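Local structure of Mll8374 protein (Mesorhizobium loti, 3B5E) at residues R30-L35 with T58-R63; A113-Y118 with P133-L138; E8-L13 with R21-G26. The protein probably hydrolyses carboxylic ester bonds as a serine carboxylesterase of the alpha/beta-hydrolase fold. All coordinates share one frame; numbering follows the deposited sequence. Where two conformers were deposited one is given.

Contact 1 (R30-L35 with T58-R63); sequences RECLFL and TLVAAR. With EDO (1,2-ethanediol), chain K.
F34 and V60 lie side by side at the apolar centre of a parallel strand pair, joined through helix 47-53 as a beta-alpha-beta crossover in what is probably an alpha/beta-hydrolase sheet. V60 CB sits over one face of the F34 ring, 4.2 Å from its centroid and 24° off the normal, a CH-pi contact displaced toward the ring's rim. With CG opposite the residue's own carbonyl carbon, the ring stands alongside V60 and also stacks on F115. On the sheet face of L33, L59, L35 and A61, L33 CB meets L59 CD2 at 3.8 Å, and A50 of the helix touches both L35 and L59. The strand axes lie 4.7 Å apart at 15°, and the register runs unbroken from C32-T58 to L35-A61. Five N-H...O bonds join the backbones, the straightest from L35 N to V60 O (172° at the hydrogen). The bond lengthens to 3.3 Å between A62 N and L35 O, where a water also donates to A62 O and, weakly, to L35 O. At the polar edge E31 turns its carboxylate to H112; R63 pairs through NE with E43, and NH1 and NH2 both reach O1 of a 1,2-ethanediol, probably from the crystallisation liquor, only weakly (NH2 to O1 3.4 Å).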
ATOM      1  N   ARG A  30     -10.512  -3.095  16.252  1.00 26.62           N
ATOM      2  CA  ARG A  30      -9.912  -1.762  16.241  1.00 27.35           C
ATOM      3  C   ARG A  30      -8.894  -1.587  15.106  1.00 26.72           C
ATOM      4  O   ARG A  30      -8.385  -0.491  14.897  1.00 27.85           O
ATOM      5  CB  ARG A  30      -9.194  -1.491  17.568  1.00 28.35           C
ATOM      6  CG  ARG A  30      -7.948  -2.389  17.796  1.00 35.65           C
ATOM      7  N   GLU A  31      -8.583  -2.668  14.405  1.00 25.00           N
ATOM      8  CA  GLU A  31      -7.602  -2.625  13.350  1.00 26.26           C
ATOM      9  C   GLU A  31      -8.223  -2.064  12.083  1.00 26.25           C
ATOM     10  O   GLU A  31      -9.412  -2.272  11.806  1.00 23.58           O
ATOM     11  CB  GLU A  31      -7.044  -4.008  13.059  1.00 26.63           C
ATOM     12  CG  GLU A  31      -6.388  -4.709  14.278  1.00 38.54           C
ATOM     13  CD  GLU A  31      -5.351  -3.850  15.036  1.00 47.89           C
ATOM     14  OE1 GLU A  31      -4.502  -3.210  14.374  1.00 57.98           O
ATOM     15  OE2 GLU A  31      -5.383  -3.843  16.294  1.00 54.08           O
ATOM     16  N   CYS A  32      -7.376  -1.373  11.332  0.50 24.74           N
ATOM     17  CA  CYS A  32      -7.722  -0.774  10.069  0.50 24.00           C
ATOM     18  C   CYS A  32      -6.712  -1.241   9.017  0.50 23.63           C
ATOM     19  O   CYS A  32      -5.568  -1.543   9.349  0.50 22.92           O
ATOM     20  CB  CYS A  32      -7.679   0.738  10.216  0.50 24.26           C
ATOM     21  SG  CYS A  32      -8.144   1.631   8.752  0.50 28.85           S
ATOM     22  N   LEU A  33      -7.162  -1.351   7.770  1.00 22.76           N
ATOM     23  CA  LEU A  33      -6.287  -1.515   6.612  1.00 23.65           C
ATOM     24  C   LEU A  33      -6.632  -0.443   5.587  1.00 21.57           C
ATOM     25  O   LEU A  33      -7.799  -0.321   5.156  1.00 20.29           O
ATOM     26  CB  LEU A  33      -6.455  -2.880   5.936  1.00 24.02           C
ATOM     27  CG  LEU A  33      -5.765  -4.144   6.468  1.00 30.97           C
ATOM     28  CD1 LEU A  33      -6.114  -4.404   7.910  1.00 37.11           C
ATOM     29  CD2 LEU A  33      -6.187  -5.344   5.609  1.00 29.80           C
ATOM     30  N   PHE A  34      -5.618   0.317   5.187  1.00 20.46           N
ATOM     31  CA  PHE A  34      -5.675   1.149   3.989  1.00 19.96           C
ATOM     32  C   PHE A  34      -5.223   0.301   2.810  1.00 20.06           C
ATOM     33  O   PHE A  34      -4.171  -0.345   2.884  1.00 19.69           O
ATOM     34  CB  PHE A  34      -4.750   2.362   4.095  1.00 20.57           C
ATOM     35  CG  PHE A  34      -5.256   3.447   4.989  1.00 24.80           C
ATOM     36  CD1 PHE A  34      -5.176   3.325   6.369  1.00 26.42           C
ATOM     37  CD2 PHE A  34      -5.778   4.605   4.449  1.00 22.85           C
ATOM     38  CE1 PHE A  34      -5.633   4.351   7.205  1.00 27.73           C
ATOM     39  CE2 PHE A  34      -6.225   5.631   5.278  1.00 24.00           C
ATOM     40  CZ  PHE A  34      -6.140   5.508   6.652  1.00 23.74           C
ATOM     41  N   LEU A  35      -6.052   0.248   1.773  1.00 18.08           N
ATOM     42  CA  LEU A  35      -5.830  -0.567   0.588  1.00 17.76           C
ATOM     43  C   LEU A  35      -5.554   0.333  -0.611  1.00 20.83           C
ATOM     44  O   LEU A  35      -6.326   1.262  -0.889  1.00 20.63           O
ATOM     45  CB  LEU A  35      -7.046  -1.449   0.307  1.00 19.25           C
ATOM     46  CG  LEU A  35      -7.674  -2.244   1.440  1.00 19.61           C
ATOM     47  CD1 LEU A  35      -8.882  -3.021   0.852  1.00 17.84           C
ATOM     48  CD2 LEU A  35      -6.688  -3.172   2.057  1.00 24.13           C
ATOM     49  N   THR A  58     -11.683  -2.539   9.780  1.00 19.65           N
ATOM     50  CA  THR A  58     -12.134  -1.415   8.986  1.00 19.78           C
ATOM     51  C   THR A  58     -11.189  -1.274   7.789  1.00 20.35           C
ATOM     52  O   THR A  58      -9.957  -1.190   7.949  1.00 20.69           O
ATOM     53  CB  THR A  58     -12.142  -0.132   9.819  1.00 19.77           C
ATOM     54  OG1 THR A  58     -12.987  -0.328  10.955  1.00 18.39           O
ATOM     55  CG2 THR A  58     -12.656   1.030   8.984  1.00 17.43           C
ATOM     56  N   LEU A  59     -11.785  -1.245   6.601  1.00 19.30           N
ATOM     57  CA  LEU A  59     -11.070  -1.104   5.365  1.00 17.80           C
ATOM     58  C   LEU A  59     -11.328   0.284   4.777  1.00 20.34           C
ATOM     59  O   LEU A  59     -12.486   0.694   4.616  1.00 19.39           O
ATOM     60  CB  LEU A  59     -11.505  -2.183   4.365  1.00 18.53           C
ATOM     61  CG  LEU A  59     -11.467  -3.630   4.861  1.00 20.16           C
ATOM     62  CD1 LEU A  59     -11.884  -4.535   3.713  1.00 16.64           C
ATOM     63  CD2 LEU A  59     -10.083  -4.050   5.442  1.00 17.30           C
ATOM     64  N   VAL A  60     -10.239   1.000   4.483  1.00 18.04           N
ATOM     65  CA  VAL A  60     -10.271   2.220   3.647  1.00 19.40           C
ATOM     66  C   VAL A  60      -9.762   1.813   2.273  1.00 17.50           C
ATOM     67  O   VAL A  60      -8.552   1.671   2.052  1.00 19.30           O
ATOM     68  CB  VAL A  60      -9.441   3.402   4.213  1.00 18.48           C
ATOM     69  CG1 VAL A  60      -9.522   4.648   3.288  1.00 18.52           C
ATOM     70  CG2 VAL A  60      -9.863   3.774   5.636  1.00 18.22           C
ATOM     71  N   ALA A  61     -10.696   1.605   1.354  1.00 17.33           N
ATOM     72  CA  ALA A  61     -10.369   1.194  -0.003  1.00 18.01           C
ATOM     73  C   ALA A  61     -10.309   2.471  -0.854  1.00 19.34           C
ATOM     74  O   ALA A  61     -11.334   2.955  -1.324  1.00 18.26           O
ATOM     75  CB  ALA A  61     -11.400   0.236  -0.513  1.00 16.71           C
ATOM     76  N   ALA A  62      -9.086   2.984  -1.038  1.00 20.56           N
ATOM     77  CA  ALA A  62      -8.834   4.261  -1.691  1.00 19.36           C
ATOM     78  C   ALA A  62      -8.628   4.100  -3.201  1.00 19.30           C
ATOM     79  O   ALA A  62      -8.127   3.069  -3.685  1.00 19.06           O
ATOM     80  CB  ALA A  62      -7.648   4.933  -1.062  1.00 20.08           C
ATOM     81  N   ARG A  63      -8.972   5.148  -3.934  1.00 18.86           N
ATOM     82  CA  ARG A  63      -8.822   5.167  -5.401  1.00 19.04           C
ATOM     83  C   ARG A  63      -7.771   6.175  -5.828  1.00 18.94           C
ATOM     84  O   ARG A  63      -7.773   7.307  -5.364  1.00 19.55           O
ATOM     85  CB  ARG A  63     -10.154   5.515  -6.062  1.00 18.37           C
ATOM     86  CG  ARG A  63     -10.151   5.470  -7.610  1.00 17.45           C
ATOM     87  CD  ARG A  63     -11.406   6.001  -8.224  1.00 20.87           C
ATOM     88  NE  ARG A  63     -12.494   5.032  -8.082  1.00 19.86           N
ATOM     89  CZ  ARG A  63     -13.671   5.117  -8.686  1.00 22.84           C
ATOM     90  NH1 ARG A  63     -13.972   6.145  -9.457  1.00 22.54           N
ATOM     91  NH2 ARG A  63     -14.557   4.156  -8.512  1.00 23.86           N
TER
HETATM   92  C1  EDO K 231     -17.151   6.452 -11.026  1.00 64.31           C
HETATM   93  O1  EDO K 231     -17.169   5.143 -10.447  1.00 64.41           O
HETATM   94  C2  EDO K 231     -16.783   6.339 -12.500  1.00 69.57           C
HETATM   95  O2  EDO K 231     -15.393   6.627 -12.705  1.00 67.21           O
HETATM   96  O   HOH W   1      -7.433   0.555  -3.337  1.00 17.68           O

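Contact 2 (A113-Y118 with P133-L138)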
ATOM      1  N   ALA A 113      -3.057   0.645  12.290  1.00 27.26           N
ATOM      2  CA  ALA A 113      -3.359   0.639  10.873  1.00 23.99           C
ATOM      3  C   ALA A 113      -2.209  -0.009  10.095  1.00 25.51           C
ATOM      4  O   ALA A 113      -1.056   0.144  10.475  1.00 27.56           O
ATOM      5  CB  ALA A 113      -3.584   2.036  10.403  1.00 23.73           C
ATOM      6  N   THR A 114      -2.553  -0.742   9.036  1.00 23.43           N
ATOM      7  CA  THR A 114      -1.616  -1.310   8.066  1.00 24.57           C
ATOM      8  C   THR A 114      -1.939  -0.730   6.718  1.00 23.72           C
ATOM      9  O   THR A 114      -3.114  -0.584   6.366  1.00 24.12           O
ATOM     10  CB  THR A 114      -1.725  -2.843   7.944  1.00 23.45           C
ATOM     11  OG1 THR A 114      -1.491  -3.423   9.225  1.00 28.63           O
ATOM     12  CG2 THR A 114      -0.690  -3.429   6.889  1.00 23.51           C
ATOM     13  N   PHE A 115      -0.887  -0.380   5.987  1.00 20.59           N
ATOM     14  CA  PHE A 115      -1.010   0.103   4.629  1.00 18.05           C
ATOM     15  C   PHE A 115      -0.660  -1.072   3.706  1.00 19.60           C
ATOM     16  O   PHE A 115       0.467  -1.514   3.689  1.00 22.61           O
ATOM     17  CB  PHE A 115      -0.132   1.328   4.419  1.00 19.40           C
ATOM     18  CG  PHE A 115      -0.642   2.543   5.125  1.00 21.17           C
ATOM     19  CD1 PHE A 115      -0.550   2.657   6.509  1.00 20.62           C
ATOM     20  CD2 PHE A 115      -1.268   3.569   4.408  1.00 21.18           C
ATOM     21  CE1 PHE A 115      -1.052   3.784   7.169  1.00 24.22           C
ATOM     22  CE2 PHE A 115      -1.781   4.679   5.063  1.00 23.72           C
ATOM     23  CZ  PHE A 115      -1.671   4.786   6.446  1.00 23.74           C
ATOM     24  N   LEU A 116      -1.658  -1.548   2.962  0.50 18.57           N
ATOM     25  CA  LEU A 116      -1.540  -2.697   2.049  0.50 17.97           C
ATOM     26  C   LEU A 116      -1.678  -2.226   0.597  0.50 19.76           C
ATOM     27  O   LEU A 116      -2.774  -1.841   0.167  0.50 20.47           O
ATOM     28  CB  LEU A 116      -2.602  -3.761   2.393  0.50 18.02           C
ATOM     29  CG  LEU A 116      -2.788  -4.982   1.457  0.50 19.36           C
ATOM     30  CD1 LEU A 116      -1.560  -5.939   1.514  0.50 12.64           C
ATOM     31  CD2 LEU A 116      -4.102  -5.740   1.716  0.50 19.36           C
ATOM     32  N   GLY A 117      -0.569  -2.287  -0.159  1.00 16.88           N
ATOM     33  CA  GLY A 117      -0.534  -1.874  -1.557  1.00 17.82           C
ATOM     34  C   GLY A 117      -0.137  -3.021  -2.462  1.00 17.27           C
ATOM     35  O   GLY A 117       0.631  -3.920  -2.084  1.00 18.53           O
ATOM     36  N   TYR A 118      -0.685  -2.987  -3.656  1.00 18.28           N
ATOM     37  CA  TYR A 118      -0.312  -3.880  -4.742  1.00 19.60           C
ATOM     38  C   TYR A 118       0.310  -3.113  -5.884  1.00 19.40           C
ATOM     39  O   TYR A 118      -0.319  -2.205  -6.463  1.00 19.50           O
ATOM     40  CB  TYR A 118      -1.529  -4.642  -5.223  1.00 18.39           C
ATOM     41  CG  TYR A 118      -1.304  -5.497  -6.464  1.00 18.18           C
ATOM     42  CD1 TYR A 118      -0.191  -6.320  -6.584  1.00 17.55           C
ATOM     43  CD2 TYR A 118      -2.240  -5.487  -7.511  1.00 21.54           C
ATOM     44  CE1 TYR A 118      -0.003  -7.103  -7.702  1.00 19.32           C
ATOM     45  CE2 TYR A 118      -2.066  -6.251  -8.628  1.00 23.09           C
ATOM     46  CZ  TYR A 118      -0.924  -7.042  -8.745  1.00 19.05           C
ATOM     47  OH  TYR A 118      -0.762  -7.833  -9.855  1.00 20.56           O
ATOM     48  N   PRO A 133       7.310  10.765   6.851  1.00 24.80           N
ATOM     49  CA  PRO A 133       7.429   9.931   8.025  1.00 26.75           C
ATOM     50  C   PRO A 133       6.446  10.325   9.136  1.00 25.33           C
ATOM     51  O   PRO A 133       5.990  11.468   9.219  1.00 25.94           O
ATOM     52  CB  PRO A 133       8.870  10.170   8.472  1.00 28.48           C
ATOM     53  CG  PRO A 133       9.210  11.511   7.939  1.00 25.68           C
ATOM     54  CD  PRO A 133       8.510  11.598   6.639  1.00 25.48           C
ATOM     55  N   GLY A 134       6.114   9.353   9.967  1.00 24.60           N
ATOM     56  CA  GLY A 134       5.216   9.564  11.064  1.00 25.38           C
ATOM     57  C   GLY A 134       3.786   9.164  10.785  1.00 26.07           C
ATOM     58  O   GLY A 134       2.930   9.377  11.630  1.00 29.16           O
ATOM     59  N   ILE A 135       3.516   8.622   9.606  1.00 24.24           N
ATOM     60  CA  ILE A 135       2.172   8.175   9.248  1.00 23.57           C
ATOM     61  C   ILE A 135       2.063   6.640   9.260  1.00 24.89           C
ATOM     62  O   ILE A 135       1.203   6.076   9.957  1.00 26.61           O
ATOM     63  CB  ILE A 135       1.760   8.697   7.870  1.00 23.43           C
ATOM     64  CG1 ILE A 135       1.702  10.228   7.910  1.00 24.18           C
ATOM     65  CG2 ILE A 135       0.409   8.102   7.456  1.00 25.93           C
ATOM     66  CD1 ILE A 135       1.515  10.853   6.588  1.00 24.56           C
ATOM     67  N   VAL A 136       2.941   5.987   8.498  1.00 24.14           N
ATOM     68  CA  VAL A 136       2.949   4.536   8.376  1.00 23.42           C
ATOM     69  C   VAL A 136       3.728   3.879   9.521  1.00 23.99           C
ATOM     70  O   VAL A 136       4.853   4.282   9.824  1.00 26.17           O
ATOM     71  CB  VAL A 136       3.484   4.117   6.997  1.00 21.75           C
ATOM     72  CG1 VAL A 136       3.456   2.582   6.836  1.00 20.66           C
ATOM     73  CG2 VAL A 136       2.668   4.789   5.887  1.00 20.91           C
ATOM     74  N   ARG A 137       3.091   2.899  10.176  1.00 22.36           N
ATOM     75  CA  ARG A 137       3.730   2.015  11.169  1.00 24.45           C
ATOM     76  C   ARG A 137       3.895   0.567  10.680  1.00 22.93           C
ATOM     77  O   ARG A 137       4.791  -0.135  11.124  1.00 21.62           O
ATOM     78  CB  ARG A 137       2.914   1.951  12.465  1.00 27.58           C
ATOM     79  CG  ARG A 137       3.047   3.159  13.388  1.00 42.92           C
ATOM     80  CD  ARG A 137       2.216   4.366  12.913  1.00 55.50           C
ATOM     81  NE  ARG A 137       1.765   5.228  14.021  1.00 60.38           N
ATOM     82  CZ  ARG A 137       1.194   6.430  13.872  1.00 59.23           C
ATOM     83  NH1 ARG A 137       1.021   6.957  12.662  1.00 47.39           N
ATOM     84  NH2 ARG A 137       0.804   7.124  14.943  1.00 56.66           N
ATOM     85  N   LEU A 138       3.011   0.150   9.780  1.00 20.37           N
ATOM     86  CA  LEU A 138       2.940  -1.215   9.268  1.00 21.35           C
ATOM     87  C   LEU A 138       2.591  -1.136   7.794  1.00 20.11           C
ATOM     88  O   LEU A 138       1.615  -0.480   7.431  1.00 18.72           O
ATOM     89  CB  LEU A 138       1.851  -2.019   9.991  1.00 22.34           C
ATOM     90  CG  LEU A 138       1.972  -2.394  11.481  1.00 24.67           C
ATOM     91  CD1 LEU A 138       0.754  -3.218  11.918  1.00 26.14           C
ATOM     92  CD2 LEU A 138       3.260  -3.160  11.755  1.00 25.30           C
TER
HETATM   93  O   HOH W   2       0.513   2.166   9.813  1.00 26.92           O
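V136 lays CG2 over one face of the F115 ring, 4.0 Å from the ring centroid and 14° off the normal, a CH-pi contact offset toward the rim. In V136 that methyl stands beside the backbone N while CG1 is anti to it, and both branches come close to F115 CD1. I135 approaches the far end of the ring obliquely, its CG2 lying 4.0 Å from F115 CZ. The phenylalanine meets them because its CG is swung opposite its own carbonyl carbon (chi1 -71°), with the ring carried toward the loop that follows helix 120-131. F95 and T99 of helix 85-106 and V125 of helix 120-131 also touch it.

At the start of the next strand, the backbone makes one direct bond across the contact: F115 N donates to L138 O over 2.9 Å, nearly straight at 170°, the donor somewhat tilted from the carbonyl plane. The same oxygen lies at the ring edge of F115. T114 OG1 lies opposite its residue's carbonyl carbon, which places it against L138 CB and CD1 (OG1 to CD1 3.5 Å), and the two side chains meet at a slant. A water extends the backbone link, donating to A113 O at 2.6 Å and accepting from R137 N. Within the loop, R137 folds back so that NH1 donates to I135 O over 2.9 Å, while NH2 forms a salt bridge with D111. Strand 113-118, helix 120-131 and strand 138-142 make a parallel beta-alpha-beta crossover, and G117 belongs to a GxSxG sequence consistent with the nucleophile elbow of the alpha/beta-hydrolase fold.

Contact 3 (E8-L13 with R21-G26); sequences ENSPLL and RLLGAG
R21 NH1 reaches two acceptors on the N-terminal segment. Its firmer bond runs to S10 O, 2.8 Å away with 153° at the hydrogen, and this oxygen lies near the guanidinium plane, at the edge of the group. The second tie is minor: in the conformer given, one of two, E8 OE2 also lies at the edge, in a salt bridge whose hydrogen bond is weak, 3.2 Å from NH1 to OE2. The two side chains cross at about a right angle. Only OE2 touches the guanidinium, through NH1, and the carboxylate and guanidinium planes are 55° apart, so this is a single-point pairing. Over one face of the guanidinium lies L12 N, 3.5 Å from R21 NH1 and displaced toward the rim.

The other strong tie belongs to S10. Its OG donates to L22 O over 2.7 Å from above the carbonyl plane, and chi1 of -55° turns the hydroxyl opposite the serine's own carbonyl carbon and onto the strand, where it also lies 3.5 Å from L23 CG. Thus the side chain of S10 binds L22 while its backbone oxygen receives R21. Between these segments a water donates to P11 O at 2.7 Å and accepts from L22 N at 2.9 Å, linking the two backbones.

The salt bridge from R21 NE to E43, on another loop, holds the extended arginine chain in place as it runs past S10 O, with CG and CD both close to that oxygen. L12 packs its CD1 against R21 CG and also touches P19, E43 and R63. The contact thus lays the irregular N-terminal segment against strand 20-23, the antiparallel outermost strand of the predominantly parallel alpha/beta-hydrolase-type sheet.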
ATOM      1  N   GLU A   8     -26.705   0.461  -0.222  0.50 28.64           N
ATOM      2  CA  GLU A   8     -25.224   0.212  -0.333  0.50 29.48           C
ATOM      3  C   GLU A   8     -24.543   0.696   0.940  0.50 27.61           C
ATOM      4  O   GLU A   8     -24.649   1.875   1.292  0.50 26.17           O
ATOM      5  CB  GLU A   8     -24.618   0.928  -1.552  0.50 30.26           C
ATOM      6  CG  GLU A   8     -23.235   0.394  -1.985  0.50 31.06           C
ATOM      7  CD  GLU A   8     -22.711   1.033  -3.277  0.50 32.79           C
ATOM      8  OE1 GLU A   8     -23.141   2.160  -3.605  0.50 41.95           O
ATOM      9  OE2 GLU A   8     -21.868   0.412  -3.964  0.50 34.54           O
ATOM     10  N   ASN A   9     -23.858  -0.215   1.631  1.00 26.84           N
ATOM     11  CA  ASN A   9     -23.223   0.118   2.893  1.00 26.56           C
ATOM     12  C   ASN A   9     -21.938   0.888   2.714  1.00 23.48           C
ATOM     13  O   ASN A   9     -21.566   1.649   3.598  1.00 21.78           O
ATOM     14  CB  ASN A   9     -22.990  -1.132   3.745  1.00 26.59           C
ATOM     15  CG  ASN A   9     -24.260  -1.624   4.401  1.00 32.78           C
ATOM     16  OD1 ASN A   9     -25.091  -0.835   4.887  1.00 37.32           O
ATOM     17  ND2 ASN A   9     -24.412  -2.935   4.445  1.00 38.49           N
ATOM     18  N   SER A  10     -21.262   0.676   1.582  1.00 22.78           N
ATOM     19  CA  SER A  10     -19.982   1.328   1.313  1.00 21.96           C
ATOM     20  C   SER A  10     -19.901   1.985  -0.056  1.00 21.31           C
ATOM     21  O   SER A  10     -19.063   1.615  -0.872  1.00 18.77           O
ATOM     22  CB  SER A  10     -18.841   0.340   1.484  1.00 20.27           C
ATOM     23  OG  SER A  10     -18.856  -0.264   2.769  1.00 23.14           O
ATOM     24  N   PRO A  11     -20.702   3.034  -0.279  1.00 20.12           N
ATOM     25  CA  PRO A  11     -20.632   3.764  -1.536  1.00 20.31           C
ATOM     26  C   PRO A  11     -19.270   4.460  -1.658  1.00 19.22           C
ATOM     27  O   PRO A  11     -18.572   4.646  -0.654  1.00 20.38           O
ATOM     28  CB  PRO A  11     -21.740   4.810  -1.383  1.00 21.17           C
ATOM     29  CG  PRO A  11     -21.773   5.059   0.090  1.00 21.09           C
ATOM     30  CD  PRO A  11     -21.626   3.678   0.664  1.00 20.47           C
ATOM     31  N   LEU A  12     -18.913   4.855  -2.882  1.00 20.55           N
ATOM     32  CA  LEU A  12     -17.735   5.694  -3.114  1.00 19.83           C
ATOM     33  C   LEU A  12     -17.958   7.097  -2.539  1.00 19.57           C
ATOM     34  O   LEU A  12     -18.883   7.803  -2.924  1.00 20.97           O
ATOM     35  CB  LEU A  12     -17.406   5.788  -4.609  1.00 20.42           C
ATOM     36  CG  LEU A  12     -16.034   6.376  -4.946  1.00 19.43           C
ATOM     37  CD1 LEU A  12     -14.884   5.385  -4.601  1.00 19.60           C
ATOM     38  CD2 LEU A  12     -16.021   6.796  -6.435  1.00 22.28           C
ATOM     39  N   LEU A  13     -17.117   7.467  -1.583  1.00 19.16           N
ATOM     40  CA  LEU A  13     -17.170   8.755  -0.927  1.00 19.55           C
ATOM     41  C   LEU A  13     -16.165   9.660  -1.610  1.00 20.88           C
ATOM     42  O   LEU A  13     -15.022   9.262  -1.827  1.00 19.69           O
ATOM     43  CB  LEU A  13     -16.853   8.586   0.563  1.00 19.42           C
ATOM     44  CG  LEU A  13     -17.723   7.571   1.324  1.00 22.62           C
ATOM     45  CD1 LEU A  13     -17.213   7.362   2.763  1.00 21.56           C
ATOM     46  CD2 LEU A  13     -19.224   7.979   1.318  1.00 20.71           C
ATOM     47  N   ARG A  21     -13.938   4.001  -0.395  1.00 18.17           N
ATOM     48  CA  ARG A  21     -15.033   3.300   0.242  1.00 19.42           C
ATOM     49  C   ARG A  21     -14.556   2.883   1.640  1.00 19.96           C
ATOM     50  O   ARG A  21     -13.368   2.531   1.835  1.00 16.73           O
ATOM     51  CB  ARG A  21     -15.399   2.055  -0.547  1.00 19.31           C
ATOM     52  CG  ARG A  21     -15.921   2.336  -1.915  1.00 19.85           C
ATOM     53  CD  ARG A  21     -16.164   1.027  -2.632  1.00 20.65           C
ATOM     54  NE  ARG A  21     -16.548   1.268  -4.024  1.00 19.13           N
ATOM     55  CZ  ARG A  21     -17.786   1.469  -4.473  1.00 24.36           C
ATOM     56  NH1 ARG A  21     -18.847   1.436  -3.678  1.00 27.11           N
ATOM     57  NH2 ARG A  21     -17.965   1.696  -5.761  1.00 25.69           N
ATOM     58  N   LEU A  22     -15.495   2.887   2.583  1.00 17.58           N
ATOM     59  CA  LEU A  22     -15.244   2.511   3.975  1.00 15.58           C
ATOM     60  C   LEU A  22     -16.046   1.261   4.295  1.00 16.72           C
ATOM     61  O   LEU A  22     -17.287   1.321   4.331  1.00 17.95           O
ATOM     62  CB  LEU A  22     -15.636   3.631   4.951  1.00 16.82           C
ATOM     63  CG  LEU A  22     -15.177   3.450   6.416  1.00 15.55           C
ATOM     64  CD1 LEU A  22     -13.614   3.545   6.576  1.00 18.48           C
ATOM     65  CD2 LEU A  22     -15.870   4.421   7.330  1.00 15.46           C
ATOM     66  N   LEU A  23     -15.337   0.155   4.505  1.00 15.55           N
ATOM     67  CA  LEU A  23     -15.944  -1.145   4.810  1.00 15.99           C
ATOM     68  C   LEU A  23     -15.622  -1.663   6.221  1.00 16.11           C
ATOM     69  O   LEU A  23     -14.579  -1.390   6.785  1.00 18.79           O
ATOM     70  CB  LEU A  23     -15.546  -2.174   3.744  1.00 17.85           C
ATOM     71  CG  LEU A  23     -15.738  -1.788   2.274  1.00 20.50           C
ATOM     72  CD1 LEU A  23     -14.535  -1.062   1.607  1.00 16.66           C
ATOM     73  CD2 LEU A  23     -16.016  -3.076   1.549  1.00 24.50           C
ATOM     74  N   GLY A  24     -16.585  -2.356   6.816  1.00 15.85           N
ATOM     75  CA  GLY A  24     -16.379  -3.015   8.114  1.00 16.95           C
ATOM     76  C   GLY A  24     -16.283  -2.101   9.320  1.00 17.19           C
ATOM     77  O   GLY A  24     -15.911  -2.546  10.393  1.00 16.66           O
ATOM     78  N   ALA A  25     -16.613  -0.825   9.149  1.00 18.66           N
ATOM     79  CA  ALA A  25     -16.475   0.162  10.237  1.00 17.87           C
ATOM     80  C   ALA A  25     -17.344  -0.093  11.454  1.00 17.97           C
ATOM     81  O   ALA A  25     -17.041   0.434  12.525  1.00 21.13           O
ATOM     82  CB  ALA A  25     -16.657   1.610   9.705  1.00 16.21           C
ATOM     83  N   GLY A  26     -18.407  -0.892  11.332  1.00 15.43           N
ATOM     84  CA  GLY A  26     -19.199  -1.304  12.484  1.00 14.79           C
ATOM     85  C   GLY A  26     -18.855  -2.638  13.124  1.00 14.65           C
ATOM     86  O   GLY A  26     -19.510  -3.051  14.069  1.00 14.84           O
TER
HETATM   87  O   HOH W   3     -18.102   3.904   1.865  1.00 20.74           O

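All three contacts reach one mixed sheet, whose strands run in the order 20-23, 58-62, 32-36, 113-118, 138-142 from the N-terminal edge inward. Contact 1 stands between the other two, its centre 10 Å from each. Probable backbone hydrogen bonds, F34 O to L116 N (2.8 Å) and F34 N to T114 O, join it to contact 2, and another, L59 N to L23 O (2.8 Å), to contact 3. Contacts 2 and 3 do not touch, their nearest atoms being about 11 Å apart. Contact 2 leads to the probable active site: strand 113-118 carries G117 of the likely nucleophile elbow, and Y118 OH is hydrogen-bonded to H199 O, H199 being the probable triad histidine.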